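Long-range contacts in glycoside hydrolase family 61 (Trichoderma reesei QM6a, PDB 5O2X), which probably cleaves cellulose and related polysaccharides oxidatively, as a copper-dependent lytic polysaccharide monooxygenase of family AA9: residues H3-I7 and P175-N179; I75-W79 and L155-I159; V8-Y14 and A239-A245. All blocks are in the same frame, centred on the assembly; numbering follows the deposited sequence. Where two conformers were deposited one is given.

Contact 1 (H3-I7 and P175-N179); sequences HINDI and PQCFN
Q176 OE1 accepts the backbone N-H of I4, with I4 N 3.0 Å from the oxygen. The bond is nearly straight (172° at the hydrogen), though its donor stands somewhat off the carbonyl plane. The other end of this amide turns back on its own strand, where Q176 NE2 gives a bond to P175 O at 2.9 Å, lying in the plane of the amide. A bend in the side chain at chi2 (-82°) allows this return, and with both ends held the amide is unlikely to flip. The two strands come from opposite sheets of the immunoglobulin-like beta sandwich; they run in broadly the same direction, their axes 33° apart and 8.1 Å at closest approach. Q176 and F178 face inward from one sheet, I4 and I7 from the other. I7 CG2 lies over one face of the F178 ring, displaced toward the rim, in a CH-pi contact 4.1 Å from the ring centroid. The same ring is met at its edge by I4, whose CD1 is 3.7 Å from F178 CZ in one of its two deposited conformers. On the reverse side of strand 175-179, C177 forms its disulfide with C56 and N179 hydrogen-bonds to W34.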
loop_
_atom_site.group_PDB
_atom_site.type_symbol
_atom_site.label_atom_id
_atom_site.label_comp_id
_atom_site.label_asym_id
_atom_site.label_seq_id
_atom_site.Cartn_x
_atom_site.Cartn_y
_atom_site.Cartn_z
ATOM N N HIS A 3 -0.162 -3.927 -10.708
ATOM C CA HIS A 3 0.963 -3.402 -9.939
ATOM C C HIS A 3 0.934 -1.890 -10.047
ATOM O O HIS A 3 0.266 -1.343 -10.914
ATOM C CB HIS A 3 2.313 -3.967 -10.425
ATOM C CG HIS A 3 2.687 -3.519 -11.802
ATOM N ND1 HIS A 3 2.320 -4.196 -12.939
ATOM C CD2 HIS A 3 3.290 -2.392 -12.231
ATOM C CE1 HIS A 3 2.723 -3.535 -14.009
ATOM N NE2 HIS A 3 3.303 -2.438 -13.597
ATOM N N ILE A 4 1.693 -1.219 -9.187
ATOM C CA ILE A 4 1.821 0.222 -9.289
ATOM C C ILE A 4 2.875 0.592 -10.313
ATOM O O ILE A 4 4.005 0.101 -10.306
ATOM C CB ILE A 4 2.060 0.847 -7.896
ATOM C CG1 ILE A 4 0.789 0.679 -7.063
ATOM C CG2 ILE A 4 2.435 2.307 -8.047
ATOM C CD1 ILE A 4 0.979 1.060 -5.656
ATOM N N ASN A 5 2.508 1.502 -11.207
ATOM C CA ASN A 5 3.391 2.007 -12.257
ATOM C C ASN A 5 4.207 3.200 -11.788
ATOM O O ASN A 5 5.364 3.392 -12.227
ATOM C CB ASN A 5 2.560 2.463 -13.500
ATOM C CG ASN A 5 3.436 2.907 -14.647
ATOM O OD1 ASN A 5 4.133 2.090 -15.277
ATOM N ND2 ASN A 5 3.442 4.234 -14.927
ATOM N N ASP A 6 3.584 4.089 -11.002
ATOM C CA ASP A 6 4.169 5.350 -10.588
ATOM C C ASP A 6 3.445 5.820 -9.360
ATOM O O ASP A 6 2.304 5.413 -9.090
ATOM C CB ASP A 6 4.124 6.391 -11.710
ATOM C CG ASP A 6 2.732 6.723 -12.143
ATOM O OD1 ASP A 6 2.132 7.657 -11.475
ATOM O OD2 ASP A 6 2.159 6.120 -13.051
ATOM N N ILE A 7 4.123 6.713 -8.628
ATOM C CA ILE A 7 3.456 7.495 -7.561
ATOM C C ILE A 7 3.675 8.967 -7.869
ATOM O O ILE A 7 4.677 9.327 -8.495
ATOM C CB ILE A 7 3.921 7.098 -6.146
ATOM C CG1 ILE A 7 5.374 7.461 -5.872
ATOM C CG2 ILE A 7 3.664 5.614 -5.916
ATOM C CD1 ILE A 7 5.823 7.180 -4.448
ATOM N N PRO A 175 0.306 -6.014 -1.640
ATOM C CA PRO A 175 1.109 -4.937 -1.014
ATOM C C PRO A 175 2.154 -4.404 -1.979
ATOM O O PRO A 175 2.736 -5.142 -2.790
ATOM C CB PRO A 175 1.770 -5.658 0.178
ATOM C CG PRO A 175 1.880 -7.099 -0.299
ATOM C CD PRO A 175 0.614 -7.334 -1.082
ATOM N N GLN A 176 2.433 -3.105 -1.805
ATOM C CA GLN A 176 3.433 -2.388 -2.609
ATOM C C GLN A 176 4.136 -1.406 -1.658
ATOM O O GLN A 176 3.477 -0.547 -1.067
ATOM C CB GLN A 176 2.734 -1.608 -3.731
ATOM C CG GLN A 176 1.957 -2.468 -4.729
ATOM C CD GLN A 176 2.843 -3.063 -5.773
ATOM O OE1 GLN A 176 3.000 -2.510 -6.878
ATOM N NE2 GLN A 176 3.466 -4.192 -5.463
ATOM N N CYS A 177 5.447 -1.565 -1.530
ATOM C CA CYS A 177 6.229 -0.731 -0.618
ATOM C C CYS A 177 7.055 0.304 -1.352
ATOM O O CYS A 177 7.589 0.054 -2.458
ATOM C CB CYS A 177 7.200 -1.598 0.191
ATOM S SG CYS A 177 6.316 -2.615 1.399
ATOM N N PHE A 178 7.219 1.461 -0.706
ATOM C CA PHE A 178 7.949 2.599 -1.229
ATOM C C PHE A 178 8.777 3.237 -0.112
ATOM O O PHE A 178 8.340 3.252 1.034
ATOM C CB PHE A 178 6.981 3.684 -1.744
ATOM C CG PHE A 178 6.054 3.144 -2.809
ATOM C CD1 PHE A 178 6.470 3.114 -4.139
ATOM C CD2 PHE A 178 4.845 2.575 -2.482
ATOM C CE1 PHE A 178 5.704 2.501 -5.102
ATOM C CE2 PHE A 178 4.057 1.978 -3.474
ATOM C CZ PHE A 178 4.504 1.955 -4.760
ATOM N N ASN A 179 9.938 3.773 -0.467
ATOM C CA ASN A 179 10.751 4.506 0.513
ATOM C C ASN A 179 10.485 6.002 0.436
ATOM O O ASN A 179 10.638 6.597 -0.638
ATOM C CB ASN A 179 12.250 4.303 0.238
ATOM C CG ASN A 179 12.738 2.918 0.491
ATOM O OD1 ASN A 179 12.093 2.076 1.121
ATOM N ND2 ASN A 179 13.981 2.698 0.024
#

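Contact 2 (I75-W79 and L155-I159). With NAG (2-acetamido-2-deoxy-beta-D-glucopyranose), chain C; MAN (alpha-D-mannopyranose), chain N; MAN (alpha-D-mannopyranose), chain M.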
loop_
_atom_site.group_PDB
_atom_site.type_symbol
_atom_site.label_atom_id
_atom_site.label_comp_id
_atom_site.label_asym_id
_atom_site.label_seq_id
_atom_site.Cartn_x
_atom_site.Cartn_y
_atom_site.Cartn_z
ATOM N N ILE A 75 0.037 11.662 -1.652
ATOM C CA ILE A 75 0.692 10.720 -2.570
ATOM C C ILE A 75 -0.410 9.966 -3.306
ATOM O O ILE A 75 -1.295 9.367 -2.691
ATOM C CB ILE A 75 1.585 9.739 -1.793
ATOM C CG1 ILE A 75 2.667 10.527 -1.029
ATOM C CG2 ILE A 75 2.201 8.724 -2.774
ATOM C CD1 ILE A 75 3.636 9.674 -0.263
ATOM N N LEU A 76 -0.334 10.027 -4.623
ATOM C CA LEU A 76 -1.222 9.309 -5.531
ATOM C C LEU A 76 -0.515 8.061 -6.014
ATOM O O LEU A 76 0.629 8.118 -6.494
ATOM C CB LEU A 76 -1.619 10.243 -6.698
ATOM C CG LEU A 76 -2.494 9.594 -7.771
ATOM C CD1 LEU A 76 -3.396 10.628 -8.349
ATOM C CD2 LEU A 76 -1.632 8.916 -8.863
ATOM N N PHE A 77 -1.198 6.921 -5.890
ATOM C CA PHE A 77 -0.721 5.633 -6.382
ATOM C C PHE A 77 -1.445 5.315 -7.686
ATOM O O PHE A 77 -2.669 5.366 -7.727
ATOM C CB PHE A 77 -1.031 4.523 -5.395
ATOM C CG PHE A 77 -0.443 4.729 -4.035
ATOM C CD1 PHE A 77 0.882 4.435 -3.740
ATOM C CD2 PHE A 77 -1.258 5.240 -3.037
ATOM C CE1 PHE A 77 1.372 4.647 -2.472
ATOM C CE2 PHE A 77 -0.801 5.426 -1.769
ATOM C CZ PHE A 77 0.510 5.135 -1.474
ATOM N N GLN A 78 -0.689 4.961 -8.731
ATOM C CA GLN A 78 -1.255 4.615 -10.045
ATOM C C GLN A 78 -1.102 3.128 -10.304
ATOM O O GLN A 78 0.021 2.650 -10.518
ATOM C CB GLN A 78 -0.546 5.396 -11.127
ATOM C CG GLN A 78 -1.035 5.081 -12.552
ATOM C CD GLN A 78 -2.410 5.652 -12.779
ATOM O OE1 GLN A 78 -2.571 6.885 -12.832
ATOM N NE2 GLN A 78 -3.423 4.786 -12.886
ATOM N N TRP A 79 -2.217 2.399 -10.302
ATOM C CA TRP A 79 -2.241 0.961 -10.602
ATOM C C TRP A 79 -2.466 0.738 -12.101
ATOM O O TRP A 79 -3.239 1.476 -12.736
ATOM C CB TRP A 79 -3.340 0.293 -9.803
ATOM C CG TRP A 79 -3.050 0.146 -8.345
ATOM C CD1 TRP A 79 -3.231 1.061 -7.350
ATOM C CD2 TRP A 79 -2.479 -1.017 -7.707
ATOM N NE1 TRP A 79 -2.822 0.529 -6.155
ATOM C CE2 TRP A 79 -2.371 -0.743 -6.343
ATOM C CE3 TRP A 79 -2.085 -2.281 -8.170
ATOM C CZ2 TRP A 79 -1.872 -1.682 -5.438
ATOM C CZ3 TRP A 79 -1.604 -3.204 -7.287
ATOM C CH2 TRP A 79 -1.495 -2.915 -5.922
ATOM N N LEU A 155 6.471 3.169 3.129
ATOM C CA LEU A 155 5.043 3.349 2.867
ATOM C C LEU A 155 4.565 2.046 2.207
ATOM O O LEU A 155 5.047 1.699 1.130
ATOM C CB LEU A 155 4.851 4.560 1.973
ATOM C CG LEU A 155 3.528 4.806 1.312
ATOM C CD1 LEU A 155 2.478 4.990 2.336
ATOM C CD2 LEU A 155 3.630 6.007 0.378
ATOM N N ARG A 156 3.659 1.346 2.868
ATOM C CA ARG A 156 3.120 0.077 2.413
ATOM C C ARG A 156 1.673 0.301 2.057
ATOM O O ARG A 156 0.812 0.441 2.923
ATOM C CB ARG A 156 3.282 -0.986 3.501
ATOM C CG ARG A 156 2.773 -2.367 3.140
ATOM C CD ARG A 156 2.841 -3.306 4.337
ATOM N NE ARG A 156 2.396 -4.668 4.049
ATOM C CZ ARG A 156 1.132 -5.037 3.908
ATOM N NH1 ARG A 156 0.156 -4.159 4.124
ATOM N NH2 ARG A 156 0.822 -6.272 3.542
ATOM N N HIS A 157 1.415 0.344 0.736
ATOM C CA HIS A 157 0.064 0.513 0.178
ATOM C C HIS A 157 -0.462 -0.847 -0.229
ATOM O O HIS A 157 0.305 -1.684 -0.717
ATOM C CB HIS A 157 0.203 1.427 -1.046
ATOM C CG HIS A 157 -1.044 1.563 -1.848
ATOM N ND1 HIS A 157 -2.159 2.257 -1.466
ATOM C CD2 HIS A 157 -1.389 1.031 -3.052
ATOM C CE1 HIS A 157 -3.091 2.178 -2.403
ATOM N NE2 HIS A 157 -2.648 1.439 -3.390
ATOM N N GLU A 158 -1.746 -1.119 -0.044
ATOM C CA GLU A 158 -2.219 -2.466 -0.322
ATOM C C GLU A 158 -3.686 -2.437 -0.716
ATOM O O GLU A 158 -4.529 -1.831 -0.059
ATOM C CB GLU A 158 -2.051 -3.305 0.948
ATOM C CG GLU A 158 -2.462 -4.758 0.863
ATOM C CD GLU A 158 -2.189 -5.475 2.167
ATOM O OE1 GLU A 158 -2.410 -4.835 3.235
ATOM O OE2 GLU A 158 -1.713 -6.631 2.146
ATOM N N ILE A 159 -4.004 -3.188 -1.782
ATOM C CA ILE A 159 -5.371 -3.567 -2.121
ATOM C C ILE A 159 -5.536 -5.015 -1.685
ATOM O O ILE A 159 -4.635 -5.836 -1.868
ATOM C CB ILE A 159 -5.650 -3.474 -3.645
ATOM C CG1 ILE A 159 -5.350 -2.089 -4.214
ATOM C CG2 ILE A 159 -7.100 -3.842 -3.912
ATOM C CD1 ILE A 159 -5.477 -2.027 -5.716
HETATM C C1 NAG C . -5.207 6.522 -16.763
HETATM C C2 NAG C . -4.656 7.577 -17.675
HETATM C C3 NAG C . -3.826 6.882 -18.753
HETATM C C4 NAG C . -2.749 6.023 -18.157
HETATM C C5 NAG C . -3.311 5.102 -17.084
HETATM C C6 NAG C . -2.232 4.456 -16.266
HETATM C C7 NAG C . -5.626 9.664 -18.462
HETATM C C8 NAG C . -6.811 10.325 -19.092
HETATM N N2 NAG C . -5.720 8.354 -18.260
HETATM O O3 NAG C . -3.242 7.826 -19.665
HETATM O O4 NAG C . -2.101 5.218 -19.163
HETATM O O5 NAG C . -4.110 5.872 -16.136
HETATM O O6 NAG C . -1.354 5.414 -15.698
HETATM O O7 NAG C . -4.621 10.307 -18.117
HETATM C C1 MAN N . -2.807 16.063 -7.769
HETATM C C2 MAN N . -1.338 15.887 -7.418
HETATM C C3 MAN N . -1.124 14.525 -6.720
HETATM C C4 MAN N . -2.037 14.435 -5.518
HETATM C C5 MAN N . -3.475 14.618 -5.992
HETATM C C6 MAN N . -4.467 14.622 -4.866
HETATM O O2 MAN N . -0.891 16.922 -6.565
HETATM O O3 MAN N . 0.250 14.393 -6.367
HETATM O O4 MAN N . -1.864 13.167 -4.902
HETATM O O5 MAN N . -3.641 15.862 -6.646
HETATM O O6 MAN N . -4.074 15.573 -3.842
HETATM C C1 MAN M . -5.758 9.796 -12.594
HETATM C C2 MAN M . -4.341 9.730 -13.090
HETATM C C3 MAN M . -3.940 11.016 -13.778
HETATM C C4 MAN M . -4.934 11.423 -14.835
HETATM C C5 MAN M . -6.349 11.390 -14.269
HETATM C C6 MAN M . -7.405 11.603 -15.326
HETATM O O2 MAN M . -4.269 8.636 -14.009
HETATM O O3 MAN M . -2.638 10.885 -14.369
HETATM O O4 MAN M . -4.627 12.755 -15.269
HETATM O O5 MAN M . -6.645 10.154 -13.626
HETATM O O6 MAN M . -8.697 11.741 -14.733
#
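An aromatic cluster of F77, H157 and W79 lies in the interior of the beta sandwich, between strands of its two sheets that cross at -46°. The F77 and H157 rings stack face to face, centroids 3.9 Å apart and planes at 15°. H157 CG stands over the middle of the F77 ring, while I75 CG2 lies toward the rim of the opposite face. H157 carries its ring to F77 with CG trans to the backbone N (chi1 172°). Its edge is then turned to the indole: W79 NE1 donates to H157 NE2 at 2.9 Å, almost in the plane of both rings. That leaves H157 ND1 for its hydrogen bond with D92, so the imidazole is gripped at both nitrogens. Over the centre of the indole sits I159 CD1, 3.4 Å from W79 CE2; W84 meets W79 edge-to-face, and the copper ligand Y174 also touches it. A leucine in place of W79 would probably leave H157 NE2 without its donor and open a gap beneath I159. Beyond the aromatic rings, L155 CD2 reaches the edge of F77 and also meets I75 tip to tip, its distance to I75 CD1 being 3.7 Å.

Contact 3 (V8-Y14 and A239-A245); sequences VINGVWY and ATATASA. With MAN (alpha-D-mannopyranose), chain P; MAN (alpha-D-mannopyranose), chain O; MAN (alpha-D-mannopyranose), chain N; MAN (alpha-D-mannopyranose), chain Q.
Strand 241-243 lies parallel beside strand 12-15 at the margin of the sheet; the axes of 12-14 and 241-243 approach to 4.3 Å and are turned by 42°. W13 carries the pairing in both directions: W13 N donates to A241 O at 2.9 Å, and W13 O accepts from A243 N at 2.9 Å. One residue earlier, G11 O takes two N-H groups, that of T240 in the carbonyl plane on a lone pair (2.8 Å between T240 N and G11 O) and, longer and more bent, that of A241. G11 holds the third position of the type I' turn that I9 and V12 close with backbone bonds; its backbone angles call for glycine, and a side chain would also run into the mannose on T240. That sugar donates from O3 and O4 to N10 O. A243 CB touches V12 CG1 at 3.5 Å and, roughly at right angles to that contact, Y14 CE2. A239 CB rests against V8 CG1 and W13 CB. The mannose bonded to T242 OG1 lies over one face of the W13 indole, its O4 about 3.2 Å above the plane. W13 turns its indole there by setting CG opposite the backbone N (chi1 -171°). Backbone bonds, methyl contacts and the sugars on T240 and T242, which reach N10 and W13, all tie the tail to the sheet, consistent with a predicted linker that is an integral part of the catalytic domain.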
loop_
_atom_site.group_PDB
_atom_site.type_symbol
_atom_site.label_atom_id
_atom_site.label_comp_id
_atom_site.label_asym_id
_atom_site.label_seq_id
_atom_site.Cartn_x
_atom_site.Cartn_y
_atom_site.Cartn_z
ATOM N N VAL A 8 2.720 9.795 -7.462
ATOM C CA VAL A 8 2.785 11.239 -7.759
ATOM C C VAL A 8 2.599 11.972 -6.447
ATOM O O VAL A 8 1.541 11.858 -5.810
ATOM C CB VAL A 8 1.767 11.661 -8.798
ATOM C CG1 VAL A 8 1.934 13.117 -9.155
ATOM C CG2 VAL A 8 1.844 10.770 -10.051
ATOM N N ILE A 9 3.635 12.692 -6.031
ATOM C CA ILE A 9 3.686 13.293 -4.678
ATOM C C ILE A 9 3.581 14.797 -4.861
ATOM O O ILE A 9 4.517 15.427 -5.406
ATOM C CB ILE A 9 4.989 12.917 -3.959
ATOM C CG1 ILE A 9 5.191 11.390 -3.961
ATOM C CG2 ILE A 9 4.989 13.530 -2.552
ATOM C CD1 ILE A 9 6.399 10.908 -3.210
ATOM N N ASN A 10 2.441 15.372 -4.514
ATOM C CA ASN A 10 2.242 16.815 -4.817
ATOM C C ASN A 10 2.633 17.194 -6.187
ATOM O O ASN A 10 3.304 18.201 -6.409
ATOM C CB ASN A 10 2.984 17.755 -3.901
ATOM C CG ASN A 10 2.532 17.673 -2.528
ATOM O OD1 ASN A 10 1.580 16.976 -2.168
ATOM N ND2 ASN A 10 3.196 18.457 -1.713
ATOM N N GLY A 11 2.202 16.378 -7.145
ATOM C CA GLY A 11 2.467 16.687 -8.519
ATOM C C GLY A 11 3.774 16.198 -9.133
ATOM O O GLY A 11 4.021 16.382 -10.331
ATOM N N VAL A 12 4.630 15.583 -8.305
ATOM C CA VAL A 12 5.944 15.118 -8.741
ATOM C C VAL A 12 5.873 13.603 -8.953
ATOM O O VAL A 12 5.627 12.847 -8.012
ATOM C CB VAL A 12 7.023 15.487 -7.718
ATOM C CG1 VAL A 12 8.366 14.920 -8.126
ATOM C CG2 VAL A 12 7.103 16.976 -7.486
ATOM N N TRP A 13 6.069 13.194 -10.189
ATOM C CA TRP A 13 5.962 11.813 -10.608
ATOM C C TRP A 13 7.294 11.067 -10.337
ATOM O O TRP A 13 8.357 11.551 -10.731
ATOM C CB TRP A 13 5.692 11.804 -12.121
ATOM C CG TRP A 13 5.343 10.502 -12.792
ATOM C CD1 TRP A 13 4.108 10.117 -13.174
ATOM C CD2 TRP A 13 6.240 9.504 -13.296
ATOM N NE1 TRP A 13 4.171 8.935 -13.862
ATOM C CE2 TRP A 13 5.467 8.553 -14.005
ATOM C CE3 TRP A 13 7.629 9.359 -13.299
ATOM C CZ2 TRP A 13 6.060 7.434 -14.662
ATOM C CZ3 TRP A 13 8.188 8.271 -13.992
ATOM C CH2 TRP A 13 7.412 7.369 -14.635
ATOM N N TYR A 14 7.158 9.889 -9.751
ATOM C CA TYR A 14 8.261 8.939 -9.562
ATOM C C TYR A 14 7.917 7.625 -10.221
ATOM O O TYR A 14 6.836 7.070 -9.993
ATOM C CB TYR A 14 8.524 8.648 -8.077
ATOM C CG TYR A 14 9.053 9.826 -7.301
ATOM C CD1 TYR A 14 8.205 10.801 -6.821
ATOM C CD2 TYR A 14 10.416 9.942 -7.049
ATOM C CE1 TYR A 14 8.705 11.896 -6.094
ATOM C CE2 TYR A 14 10.927 11.018 -6.358
ATOM C CZ TYR A 14 10.064 11.999 -5.876
ATOM O OH TYR A 14 10.592 13.058 -5.178
ATOM N N ALA A 239 0.557 14.613 -12.920
ATOM C CA ALA A 239 1.841 15.136 -12.549
ATOM C C ALA A 239 2.168 16.361 -13.359
ATOM O O ALA A 239 1.725 16.514 -14.514
ATOM C CB ALA A 239 2.921 14.098 -12.788
ATOM N N THR A 240 2.958 17.234 -12.769
ATOM C CA THR A 240 3.455 18.406 -13.456
ATOM C C THR A 240 4.989 18.437 -13.539
ATOM O O THR A 240 5.529 19.383 -14.125
ATOM C CB THR A 240 2.919 19.680 -12.794
ATOM O OG1 THR A 240 3.538 19.764 -11.520
ATOM C CG2 THR A 240 1.413 19.648 -12.614
ATOM N N ALA A 241 5.666 17.422 -12.973
ATOM C CA ALA A 241 7.113 17.313 -13.047
ATOM C C ALA A 241 7.449 15.879 -12.683
ATOM O O ALA A 241 6.608 15.162 -12.185
ATOM C CB ALA A 241 7.752 18.286 -12.092
ATOM N N THR A 242 8.706 15.531 -12.922
ATOM C CA THR A 242 9.217 14.195 -12.653
ATOM C C THR A 242 10.488 14.295 -11.826
ATOM O O THR A 242 11.239 15.270 -11.947
ATOM C CB THR A 242 9.471 13.493 -13.975
ATOM O OG1 THR A 242 8.201 13.335 -14.634
ATOM C CG2 THR A 242 10.191 12.211 -13.847
ATOM N N ALA A 243 10.665 13.319 -10.960
ATOM C CA ALA A 243 11.869 13.198 -10.165
ATOM C C ALA A 243 12.326 11.767 -10.170
ATOM O O ALA A 243 11.605 10.853 -10.534
ATOM C CB ALA A 243 11.604 13.666 -8.735
ATOM N N SER A 244 13.548 11.544 -9.693
ATOM C CA SER A 244 14.118 10.243 -9.550
ATOM C C SER A 244 14.324 9.922 -8.096
ATOM O O SER A 244 14.494 10.805 -7.250
ATOM C CB SER A 244 15.458 10.190 -10.250
ATOM O OG SER A 244 15.266 10.381 -11.623
ATOM N N ALA A 245 14.333 8.633 -7.799
ATOM C CA ALA A 245 14.627 8.167 -6.455
ATOM C C ALA A 245 16.026 8.663 -6.033
ATOM O O ALA A 245 16.997 8.469 -6.769
ATOM C CB ALA A 245 14.622 6.640 -6.426
HETATM C C1 MAN P . 8.121 13.599 -16.020
HETATM C C2 MAN P . 6.804 14.236 -16.392
HETATM C C3 MAN P . 5.745 13.175 -16.063
HETATM C C4 MAN P . 6.034 11.830 -16.700
HETATM C C5 MAN P . 7.408 11.355 -16.344
HETATM C C6 MAN P . 7.763 10.055 -17.049
HETATM O O2 MAN P . 6.885 14.587 -17.780
HETATM O O3 MAN P . 4.526 13.619 -16.591
HETATM O O4 MAN P . 5.066 10.839 -16.454
HETATM O O5 MAN P . 8.294 12.387 -16.731
HETATM O O6 MAN P . 9.184 9.874 -16.950
HETATM C C1 MAN O . 4.104 21.051 -11.256
HETATM C C2 MAN O . 5.013 20.886 -10.054
HETATM C C3 MAN O . 4.153 20.433 -8.867
HETATM C C4 MAN O . 2.993 21.411 -8.613
HETATM C C5 MAN O . 2.190 21.665 -9.886
HETATM C C6 MAN O . 1.150 22.764 -9.751
HETATM O O2 MAN O . 5.688 22.126 -9.768
HETATM O O3 MAN O . 4.956 20.261 -7.717
HETATM O O4 MAN O . 2.103 20.852 -7.629
HETATM O O5 MAN O . 3.101 22.009 -10.942
HETATM O O6 MAN O . 1.854 23.997 -9.770
HETATM C C1 MAN N . -2.807 16.063 -7.769
HETATM C C2 MAN N . -1.338 15.887 -7.418
HETATM C C3 MAN N . -1.124 14.525 -6.720
HETATM C C4 MAN N . -2.037 14.435 -5.518
HETATM C C5 MAN N . -3.475 14.618 -5.992
HETATM C C6 MAN N . -4.467 14.622 -4.866
HETATM O O2 MAN N . -0.891 16.922 -6.565
HETATM O O3 MAN N . 0.250 14.393 -6.367
HETATM O O4 MAN N . -1.864 13.167 -4.902
HETATM O O5 MAN N . -3.641 15.862 -6.646
HETATM O O6 MAN N . -4.074 15.573 -3.842
HETATM C C1 MAN Q . 16.502 10.361 -12.399
HETATM C C2 MAN Q . 16.164 10.583 -13.830
HETATM C C3 MAN Q . 15.361 9.381 -14.296
HETATM C C4 MAN Q . 16.179 8.090 -14.165
HETATM C C5 MAN Q . 16.636 7.925 -12.727
HETATM C C6 MAN Q . 17.604 6.762 -12.568
HETATM O O2 MAN Q . 17.396 10.730 -14.516
HETATM O O3 MAN Q . 15.007 9.525 -15.671
HETATM O O4 MAN Q . 15.343 6.980 -14.479
HETATM O O5 MAN Q . 17.242 9.136 -12.281
HETATM O O6 MAN Q . 18.785 7.020 -13.338
#

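How the contacts relate
Contacts 1 and 2 are two neighbouring pieces of one sandwich interior, their centres 6 Å apart. Strands 151-161 and 172-183 pair between them, through probable hydrogen bonds from Q176 N to H157 O and from L155 N to F178 O, both 2.8 Å. On the other sheet, strand 3-9 joins contact 1 to contact 3, with Y14 N 2.8 Å from I7 O, while V8 N lies 2.9 Å from L76 O of contact 2. Contact 3, centred 13 to 14 Å from the others, adds the edge strand 241-243 to that sheet, and the chain N mannose touches both 75-79 and 8-14. Toward the copper, the side chain of I159 comes within about 9 Å, and the metal ligand Y174 immediately precedes P175.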